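Local coordinates for protein aminopeptidase YwaD (Bacillus subtilis, PDB 6HC6) that releases N-terminal amino acids, such as arginine, lysine and leucine, from peptides as a secreted aminopeptidase with two zinc ions per subunit, at residues Asn229-Lys234 with Arg287-Gly292; Asp243-Thr248 with Ser316-Asn321; Tyr346-Ser351 with Leu363-Gly368. All blocks are in the same frame, centred on the assembly; numbering follows the deposited sequence.

How the contacts relate
All three contacts involve the eight-stranded mixed sheet of the M28 peptidase domain. Contact 1 pairs strands 226-234 and 285-291, contact 2 pairs 244-250 with 316-322, and contact 3 packs helix 346-358 on the outermost strand 363-367. Contacts 1 and 2, with centres about 11 Å apart, interleave along the chain and meet where strand 285-291 lies beside 244-250. Contact 3 follows both in sequence. Its centre is about 14 Å from that of contact 2, where Val-347 packs on Val-318 and Phe-320, and about 22 Å from that of contact 1. Strands 244-250, 285-291 and 316-322 run parallel, their C-terminal ends toward the zinc site, while 226-234 runs the other way; contact 3 lies away from that site.

Contact 1: residues Asn229-Lys234 with Arg287-Gly292; sequences NIIGIK and RFIAFG
Gly-232 and Phe-288 are joined by a reciprocal pair of backbone bonds: Gly-232 N gives to Phe-288 O at 2.8 Å, almost straight with 174° at the hydrogen, and Phe-288 N gives to Gly-232 O, also at 2.8 Å. Ile-230 and Ala-290 repeat the pattern as a second antiparallel hydrogen-bonded pair. The non-hydrogen-bonded pairs Ile-231 with Ile-289 and Ile-233 with Arg-287 send their side chains to one face of the sheet. There Ile-231 CG1 lies beside Ile-289 CG2 at 4.0 Å, and Ile-233 runs alongside the extended arginine chain, its CD1 3.8 Å from Arg-287 NE. The guanidinium is held by salt bridges to Glu-285 and Glu-312. On the other face Ile-230 CD1 meets Ala-290 CB at 4.1 Å, and the Phe-288 ring turns an edge to Gly-232 O. Where strand 285-291 ends, Asn-229, with CG beside its backbone N (chi1 -57°), turns its amide along the strand to face Gly-292, and OD1 accepts from Gly-292 N at 3.0 Å in the plane of the side-chain carbonyl. This amide stands at the edge of the Phe-291 ring, the two planes 88° apart. Its ND2 donates to Gly-300 O and Gln-90 OE1. With bonds at both OD1 and ND2, the buried amide is fixed in rotation, and it extends the bonding one step past the Ile-230/Ala-290 pair, to the loop residue Gly-292.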
loop_
_atom_site.group_PDB
_atom_site.type_symbol
_atom_site.label_atom_id
_atom_site.label_comp_id
_atom_site.label_asym_id
_atom_site.label_seq_id
_atom_site.Cartn_x
_atom_site.Cartn_y
_atom_site.Cartn_z
ATOM N N ASN A 229 -3.258 -7.726 11.098
ATOM C CA ASN A 229 -1.947 -7.176 11.386
ATOM C C ASN A 229 -1.208 -8.178 12.257
ATOM O O ASN A 229 -1.825 -8.913 13.036
ATOM C CB ASN A 229 -2.047 -5.835 12.127
ATOM C CG ASN A 229 -2.855 -4.806 11.368
ATOM O OD1 ASN A 229 -2.745 -4.701 10.150
ATOM N ND2 ASN A 229 -3.671 -4.041 12.080
ATOM N N ILE A 230 0.106 -8.221 12.109
ATOM C CA ILE A 230 0.948 -9.100 12.916
ATOM C C ILE A 230 1.864 -8.214 13.738
ATOM O O ILE A 230 2.671 -7.460 13.178
ATOM C CB ILE A 230 1.746 -10.086 12.052
ATOM C CG1 ILE A 230 0.795 -10.886 11.160
ATOM C CG2 ILE A 230 2.540 -11.048 12.940
ATOM C CD1 ILE A 230 0.667 -10.340 9.783
ATOM N N ILE A 231 1.734 -8.296 15.058
ATOM C CA ILE A 231 2.411 -7.392 15.969
ATOM C C ILE A 231 3.365 -8.209 16.822
ATOM O O ILE A 231 2.925 -9.075 17.582
ATOM C CB ILE A 231 1.412 -6.636 16.855
ATOM C CG1 ILE A 231 0.337 -5.959 15.986
ATOM C CG2 ILE A 231 2.164 -5.652 17.740
ATOM C CD1 ILE A 231 -1.008 -5.848 16.704
ATOM N N GLY A 232 4.656 -7.921 16.709
ATOM C CA GLY A 232 5.653 -8.549 17.562
ATOM C C GLY A 232 6.320 -7.528 18.455
ATOM O O GLY A 232 6.909 -6.564 17.961
ATOM N N ILE A 233 6.251 -7.715 19.771
ATOM C CA ILE A 233 6.663 -6.684 20.718
ATOM C C ILE A 233 7.903 -7.144 21.466
ATOM O O ILE A 233 7.953 -8.267 21.983
ATOM C CB ILE A 233 5.536 -6.327 21.697
ATOM C CG1 ILE A 233 4.322 -5.823 20.903
ATOM C CG2 ILE A 233 6.029 -5.295 22.694
ATOM C CD1 ILE A 233 3.147 -5.400 21.775
ATOM N N LYS A 234 8.895 -6.265 21.510
ATOM C CA LYS A 234 10.084 -6.387 22.348
ATOM C C LYS A 234 9.883 -5.449 23.532
ATOM O O LYS A 234 10.007 -4.226 23.402
ATOM C CB LYS A 234 11.321 -6.022 21.537
ATOM C CG LYS A 234 12.578 -5.755 22.349
ATOM C CD LYS A 234 13.775 -5.723 21.410
ATOM C CE LYS A 234 15.014 -5.209 22.103
ATOM N NZ LYS A 234 15.572 -6.216 23.029
ATOM N N ARG A 287 7.581 -2.150 18.993
ATOM C CA ARG A 287 6.542 -2.936 18.343
ATOM C C ARG A 287 6.878 -3.031 16.863
ATOM O O ARG A 287 6.890 -2.018 16.152
ATOM C CB ARG A 287 5.173 -2.305 18.566
ATOM C CG ARG A 287 4.869 -2.112 20.036
ATOM C CD ARG A 287 3.431 -1.711 20.251
ATOM N NE ARG A 287 3.146 -1.555 21.677
ATOM C CZ ARG A 287 2.012 -1.067 22.166
ATOM N NH1 ARG A 287 1.044 -0.681 21.342
ATOM N NH2 ARG A 287 1.843 -0.964 23.476
ATOM N N PHE A 288 7.166 -4.243 16.402
ATOM C CA PHE A 288 7.362 -4.491 14.979
ATOM C C PHE A 288 6.033 -4.937 14.398
ATOM O O PHE A 288 5.430 -5.903 14.879
ATOM C CB PHE A 288 8.432 -5.549 14.742
ATOM C CG PHE A 288 9.763 -5.196 15.317
ATOM C CD1 PHE A 288 10.080 -5.539 16.625
ATOM C CD2 PHE A 288 10.692 -4.491 14.566
ATOM C CE1 PHE A 288 11.315 -5.213 17.170
ATOM C CE2 PHE A 288 11.929 -4.154 15.116
ATOM C CZ PHE A 288 12.237 -4.522 16.415
ATOM N N ILE A 289 5.545 -4.225 13.395
ATOM C CA ILE A 289 4.210 -4.520 12.898
ATOM C C ILE A 289 4.258 -4.736 11.400
ATOM O O ILE A 289 4.797 -3.902 10.658
ATOM C CB ILE A 289 3.204 -3.412 13.237
ATOM C CG1 ILE A 289 3.347 -3.027 14.705
ATOM C CG2 ILE A 289 1.819 -3.914 12.889
ATOM C CD1 ILE A 289 2.290 -2.072 15.180
ATOM N N ALA A 290 3.663 -5.840 10.963
ATOM C CA ALA A 290 3.328 -6.076 9.568
ATOM C C ALA A 290 1.844 -5.751 9.396
ATOM O O ALA A 290 0.982 -6.440 9.957
ATOM C CB ALA A 290 3.645 -7.523 9.179
ATOM N N PHE A 291 1.547 -4.687 8.639
ATOM C CA PHE A 291 0.182 -4.214 8.462
ATOM C C PHE A 291 -0.471 -4.904 7.276
ATOM O O PHE A 291 0.105 -4.942 6.192
ATOM C CB PHE A 291 0.152 -2.704 8.220
ATOM C CG PHE A 291 0.401 -1.885 9.453
ATOM C CD1 PHE A 291 -0.401 -2.028 10.577
ATOM C CD2 PHE A 291 1.421 -0.950 9.468
ATOM C CE1 PHE A 291 -0.153 -1.269 11.719
ATOM C CE2 PHE A 291 1.657 -0.184 10.594
ATOM C CZ PHE A 291 0.869 -0.346 11.719
ATOM N N GLY A 292 -1.693 -5.392 7.460
ATOM C CA GLY A 292 -2.433 -5.905 6.326
ATOM C C GLY A 292 -3.221 -4.809 5.628
ATOM O O GLY A 292 -3.414 -3.726 6.161
#

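Contact 2: residues Asp243-Thr248 with Ser316-Asn321; sequences DIVYVT and SEVNFN
Tyr-246 OH donates to Ser-316 OG at 2.7 Å, and the serine carbon CB sits at the edge of the tyrosine ring, in its plane. Ser-316 OG is also bonded to Glu-312 O, so the phenol is tied through one hydroxyl to the helix before the strand. Farther along the same face, Thr-248 OG1 works in both directions. It accepts from Asn-319 ND2 at 3.0 Å, close to the amide plane, and donates to a lone pair of Asn-321 OD1 at 2.8 Å, with a C=O...OG1 angle of 119°. A chi1 of 68° sets OG1 between the backbone N and the carbonyl carbon, facing both asparagines. Asn-321 ND2 continues the chain of bonds to Asn-385 OD1. On the other face Val-245 CG2 packs against Val-318 CG1 at 3.6 Å. Beneath these side chains the two strands run parallel, with backbone bonds such as Phe-320 N to Tyr-246 O at 2.7 Å and a beta bulge near Glu-317. Such central parallel strands are characteristic of the alpha/beta core of zinc exopeptidases of the M28 family: just past these segments the same strands lead to the zinc ligands His-250 and Asp-323.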
loop_
_atom_site.group_PDB
_atom_site.type_symbol
_atom_site.label_atom_id
_atom_site.label_comp_id
_atom_site.label_asym_id
_atom_site.label_seq_id
_atom_site.Cartn_x
_atom_site.Cartn_y
_atom_site.Cartn_z
ATOM N N ASP A 243 8.152 4.225 26.846
ATOM C CA ASP A 243 7.906 4.858 25.555
ATOM C C ASP A 243 7.843 3.788 24.469
ATOM O O ASP A 243 8.593 2.810 24.502
ATOM C CB ASP A 243 9.014 5.864 25.235
ATOM C CG ASP A 243 9.020 7.061 26.177
ATOM O OD1 ASP A 243 7.963 7.376 26.764
ATOM O OD2 ASP A 243 10.096 7.680 26.338
ATOM N N ILE A 244 6.941 3.964 23.507
ATOM C CA ILE A 244 6.723 2.980 22.451
ATOM C C ILE A 244 7.333 3.470 21.149
ATOM O O ILE A 244 7.088 4.610 20.726
ATOM C CB ILE A 244 5.229 2.681 22.250
ATOM C CG1 ILE A 244 4.608 2.152 23.530
ATOM C CG2 ILE A 244 5.053 1.625 21.177
ATOM C CD1 ILE A 244 3.118 2.360 23.565
ATOM N N VAL A 245 8.089 2.590 20.490
ATOM C CA VAL A 245 8.661 2.829 19.166
ATOM C C VAL A 245 8.062 1.795 18.222
ATOM O O VAL A 245 8.024 0.604 18.554
ATOM C CB VAL A 245 10.199 2.727 19.210
ATOM C CG1 VAL A 245 10.817 2.725 17.797
ATOM C CG2 VAL A 245 10.782 3.835 20.084
ATOM N N TYR A 246 7.540 2.246 17.083
ATOM C CA TYR A 246 6.897 1.369 16.118
ATOM C C TYR A 246 7.772 1.234 14.876
ATOM O O TYR A 246 8.185 2.242 14.300
ATOM C CB TYR A 246 5.519 1.915 15.716
ATOM C CG TYR A 246 4.573 2.196 16.874
ATOM C CD1 TYR A 246 3.628 1.253 17.271
ATOM C CD2 TYR A 246 4.590 3.420 17.526
ATOM C CE1 TYR A 246 2.754 1.507 18.287
ATOM C CE2 TYR A 246 3.706 3.688 18.547
ATOM C CZ TYR A 246 2.794 2.723 18.926
ATOM O OH TYR A 246 1.913 2.959 19.948
ATOM N N VAL A 247 8.051 -0.001 14.463
ATOM C CA VAL A 247 8.756 -0.280 13.212
ATOM C C VAL A 247 7.804 -1.100 12.357
ATOM O O VAL A 247 7.386 -2.192 12.773
ATOM C CB VAL A 247 10.079 -1.032 13.438
ATOM C CG1 VAL A 247 10.823 -1.189 12.099
ATOM C CG2 VAL A 247 10.940 -0.297 14.445
ATOM N N THR A 248 7.406 -0.556 11.201
ATOM C CA THR A 248 6.214 -1.064 10.536
ATOM C C THR A 248 6.409 -1.160 9.028
ATOM O O THR A 248 7.226 -0.456 8.421
ATOM C CB THR A 248 4.972 -0.212 10.843
ATOM O OG1 THR A 248 5.101 1.084 10.249
ATOM C CG2 THR A 248 4.753 -0.054 12.363
ATOM N N SER A 316 3.367 6.887 23.043
ATOM C CA SER A 316 3.857 6.600 21.701
ATOM C C SER A 316 4.851 7.661 21.259
ATOM O O SER A 316 4.537 8.855 21.259
ATOM C CB SER A 316 2.697 6.537 20.718
ATOM O OG SER A 316 1.870 5.418 20.980
ATOM N N GLU A 317 6.045 7.225 20.860
ATOM C CA GLU A 317 7.131 8.152 20.583
ATOM C C GLU A 317 7.376 8.357 19.099
ATOM O O GLU A 317 7.401 9.499 18.628
ATOM C CB GLU A 317 8.422 7.666 21.252
ATOM C CG GLU A 317 9.608 8.588 21.040
ATOM C CD GLU A 317 10.841 8.090 21.759
ATOM O OE1 GLU A 317 10.742 7.828 22.968
ATOM O OE2 GLU A 317 11.894 7.932 21.107
ATOM N N VAL A 318 7.558 7.278 18.345
ATOM C CA VAL A 318 8.024 7.409 16.973
ATOM C C VAL A 318 7.611 6.157 16.207
ATOM O O VAL A 318 7.555 5.060 16.771
ATOM C CB VAL A 318 9.557 7.649 16.963
ATOM C CG1 VAL A 318 10.288 6.536 17.698
ATOM C CG2 VAL A 318 10.068 7.729 15.603
ATOM N N ASN A 319 7.278 6.343 14.922
ATOM C CA ASN A 319 6.969 5.266 13.983
ATOM C C ASN A 319 7.924 5.365 12.799
ATOM O O ASN A 319 7.940 6.382 12.100
ATOM C CB ASN A 319 5.512 5.357 13.494
ATOM C CG ASN A 319 5.268 4.549 12.231
ATOM O OD1 ASN A 319 4.753 5.065 11.239
ATOM N ND2 ASN A 319 5.649 3.276 12.261
ATOM N N PHE A 320 8.723 4.319 12.581
ATOM C CA PHE A 320 9.541 4.177 11.375
ATOM C C PHE A 320 8.811 3.220 10.442
ATOM O O PHE A 320 8.746 2.018 10.722
ATOM C CB PHE A 320 10.920 3.596 11.698
ATOM C CG PHE A 320 11.759 4.440 12.587
ATOM C CD1 PHE A 320 11.545 4.452 13.956
ATOM C CD2 PHE A 320 12.798 5.205 12.055
ATOM C CE1 PHE A 320 12.339 5.227 14.795
ATOM C CE2 PHE A 320 13.598 5.976 12.891
ATOM C CZ PHE A 320 13.363 5.991 14.250
ATOM N N ASN A 321 8.262 3.734 9.342
ATOM C CA ASN A 321 7.532 2.897 8.399
ATOM C C ASN A 321 8.405 2.645 7.174
ATOM O O ASN A 321 9.000 3.578 6.631
ATOM C CB ASN A 321 6.205 3.546 7.989
ATOM C CG ASN A 321 5.362 2.632 7.101
ATOM O OD1 ASN A 321 4.827 1.625 7.560
ATOM N ND2 ASN A 321 5.249 2.978 5.835
#

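Contact 3: residues Tyr346-Ser351 with Leu363-Gly368; sequences YVWESS and LSLTQG
Leu-365 and Trp-348 make the CH-pi part of the contact: Leu-365 CB stands over the centre of the indole's six-membered ring, 3.6 Å from the centroid and only 3° off the ring normal. Leu-365 CD2 lies over the five-membered ring, 4.1 Å from Trp-348 CD1, while Leu-365 CD1 lies on the same side, beyond the border near Trp-348 CG. The indole is brought to the strand with its CG anti to the backbone N (chi1 175°). Plain apolar packing joins Leu-363 to the helix. Its CD2 branch lies 3.6 Å from Trp-348 CZ3, the leucine and the indole passing alongside and pointing opposite ways, and the same methyl lies 3.8 Å from Ser-351 CB. The strand backbone also takes part, for Trp-348 CH2 comes within 3.5 Å of Leu-365 N. Polar bonding stays inside the helix. Ser-351 OG donates to Val-347 O at 2.8 Å, while Ser-351 N reaches the same oxygen from the opposite face of its carbonyl plane at 2.9 Å. Farther out, Trp-348 touches Val-337 and Leu-363 touches Leu-421, while Ser-364, pointing away from the helix, bonds to Glu-334. Within the beta-alpha-beta unit 334-339, 346-358 and 363-367, helix and edge strand thus meet with no hydrogen bond between the two segments: they are held by dispersion and CH-pi contact, mostly round one indole, with the serine hydroxyl satisfied within its own helix.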
loop_
_atom_site.group_PDB
_atom_site.type_symbol
_atom_site.label_atom_id
_atom_site.label_comp_id
_atom_site.label_asym_id
_atom_site.label_seq_id
_atom_site.Cartn_x
_atom_site.Cartn_y
_atom_site.Cartn_z
ATOM N N TYR A 346 10.870 13.564 15.023
ATOM C CA TYR A 346 11.821 12.681 15.686
ATOM C C TYR A 346 12.386 11.617 14.742
ATOM O O TYR A 346 13.551 11.226 14.893
ATOM C CB TYR A 346 11.162 12.027 16.900
ATOM C CG TYR A 346 11.119 12.925 18.116
ATOM C CD1 TYR A 346 11.953 14.032 18.221
ATOM C CD2 TYR A 346 10.245 12.667 19.164
ATOM C CE1 TYR A 346 11.934 14.855 19.351
ATOM C CE2 TYR A 346 10.215 13.487 20.296
ATOM C CZ TYR A 346 11.056 14.584 20.375
ATOM O OH TYR A 346 11.036 15.402 21.489
ATOM N N VAL A 347 11.589 11.137 13.774
ATOM C CA VAL A 347 12.089 10.143 12.819
ATOM C C VAL A 347 13.201 10.739 11.966
ATOM O O VAL A 347 14.255 10.122 11.755
ATOM C CB VAL A 347 10.955 9.619 11.920
ATOM C CG1 VAL A 347 11.464 8.493 11.048
ATOM C CG2 VAL A 347 9.768 9.182 12.722
ATOM N N TRP A 348 12.969 11.938 11.435
ATOM C CA TRP A 348 14.005 12.586 10.641
ATOM C C TRP A 348 15.258 12.846 11.475
ATOM O O TRP A 348 16.378 12.580 11.020
ATOM C CB TRP A 348 13.474 13.884 10.037
ATOM C CG TRP A 348 14.536 14.632 9.318
ATOM C CD1 TRP A 348 15.038 15.855 9.645
ATOM C CD2 TRP A 348 15.258 14.194 8.159
ATOM N NE1 TRP A 348 16.024 16.212 8.758
ATOM C CE2 TRP A 348 16.179 15.210 7.836
ATOM C CE3 TRP A 348 15.213 13.041 7.363
ATOM C CZ2 TRP A 348 17.051 15.111 6.755
ATOM C CZ3 TRP A 348 16.079 12.945 6.282
ATOM C CH2 TRP A 348 16.983 13.978 5.989
ATOM N N GLU A 349 15.090 13.352 12.703
ATOM C CA GLU A 349 16.248 13.630 13.550
ATOM C C GLU A 349 17.112 12.390 13.714
ATOM O O GLU A 349 18.335 12.439 13.520
ATOM C CB GLU A 349 15.794 14.152 14.914
ATOM C CG GLU A 349 15.138 15.517 14.871
ATOM C CD GLU A 349 14.717 16.004 16.251
ATOM O OE1 GLU A 349 15.374 15.622 17.242
ATOM O OE2 GLU A 349 13.732 16.768 16.346
ATOM N N SER A 350 16.488 11.256 14.048
ATOM C CA SER A 350 17.255 10.033 14.254
ATOM C C SER A 350 17.880 9.547 12.953
ATOM O O SER A 350 18.993 9.010 12.958
ATOM C CB SER A 350 16.366 8.954 14.856
ATOM O OG SER A 350 16.125 9.239 16.224
ATOM N N SER A 351 17.169 9.717 11.832
ATOM C CA SER A 351 17.701 9.297 10.542
ATOM C C SER A 351 18.854 10.186 10.104
ATOM O O SER A 351 19.873 9.686 9.611
ATOM C CB SER A 351 16.595 9.302 9.491
ATOM O OG SER A 351 15.534 8.452 9.880
ATOM N N LEU A 363 20.300 10.825 1.783
ATOM C CA LEU A 363 19.071 10.853 2.567
ATOM C C LEU A 363 18.406 12.215 2.394
ATOM O O LEU A 363 19.056 13.253 2.562
ATOM C CB LEU A 363 19.372 10.586 4.045
ATOM C CG LEU A 363 18.179 10.234 4.941
ATOM C CD1 LEU A 363 17.701 8.839 4.613
ATOM C CD2 LEU A 363 18.555 10.333 6.415
ATOM N N SER A 364 17.126 12.212 2.046
ATOM C CA SER A 364 16.386 13.450 1.856
ATOM C C SER A 364 15.077 13.407 2.631
ATOM O O SER A 364 14.368 12.400 2.621
ATOM C CB SER A 364 16.102 13.710 0.364
ATOM O OG SER A 364 17.300 14.002 -0.333
ATOM N N LEU A 365 14.776 14.505 3.313
ATOM C CA LEU A 365 13.463 14.695 3.904
ATOM C C LEU A 365 12.527 15.277 2.856
ATOM O O LEU A 365 12.902 16.182 2.107
ATOM C CB LEU A 365 13.550 15.634 5.110
ATOM C CG LEU A 365 12.240 16.060 5.779
ATOM C CD1 LEU A 365 11.596 14.883 6.483
ATOM C CD2 LEU A 365 12.486 17.197 6.768
ATOM N N THR A 366 11.297 14.772 2.811
ATOM C CA THR A 366 10.340 15.304 1.858
ATOM C C THR A 366 8.928 15.061 2.379
ATOM O O THR A 366 8.725 14.390 3.391
ATOM C CB THR A 366 10.558 14.675 0.487
ATOM O OG1 THR A 366 9.816 15.406 -0.493
ATOM C CG2 THR A 366 10.116 13.198 0.515
ATOM N N GLN A 367 7.950 15.646 1.698
ATOM C CA GLN A 367 6.554 15.411 2.039
ATOM C C GLN A 367 6.044 14.183 1.297
ATOM O O GLN A 367 6.343 13.982 0.117
ATOM C CB GLN A 367 5.693 16.632 1.698
ATOM C CG GLN A 367 4.260 16.579 2.254
ATOM C CD GLN A 367 3.324 15.704 1.423
ATOM O OE1 GLN A 367 3.509 15.550 0.213
ATOM N NE2 GLN A 367 2.319 15.122 2.075
ATOM N N GLY A 368 5.261 13.365 1.994
ATOM C CA GLY A 368 4.587 12.266 1.338
ATOM C C GLY A 368 3.680 11.543 2.304
ATOM O O GLY A 368 3.990 11.447 3.497
#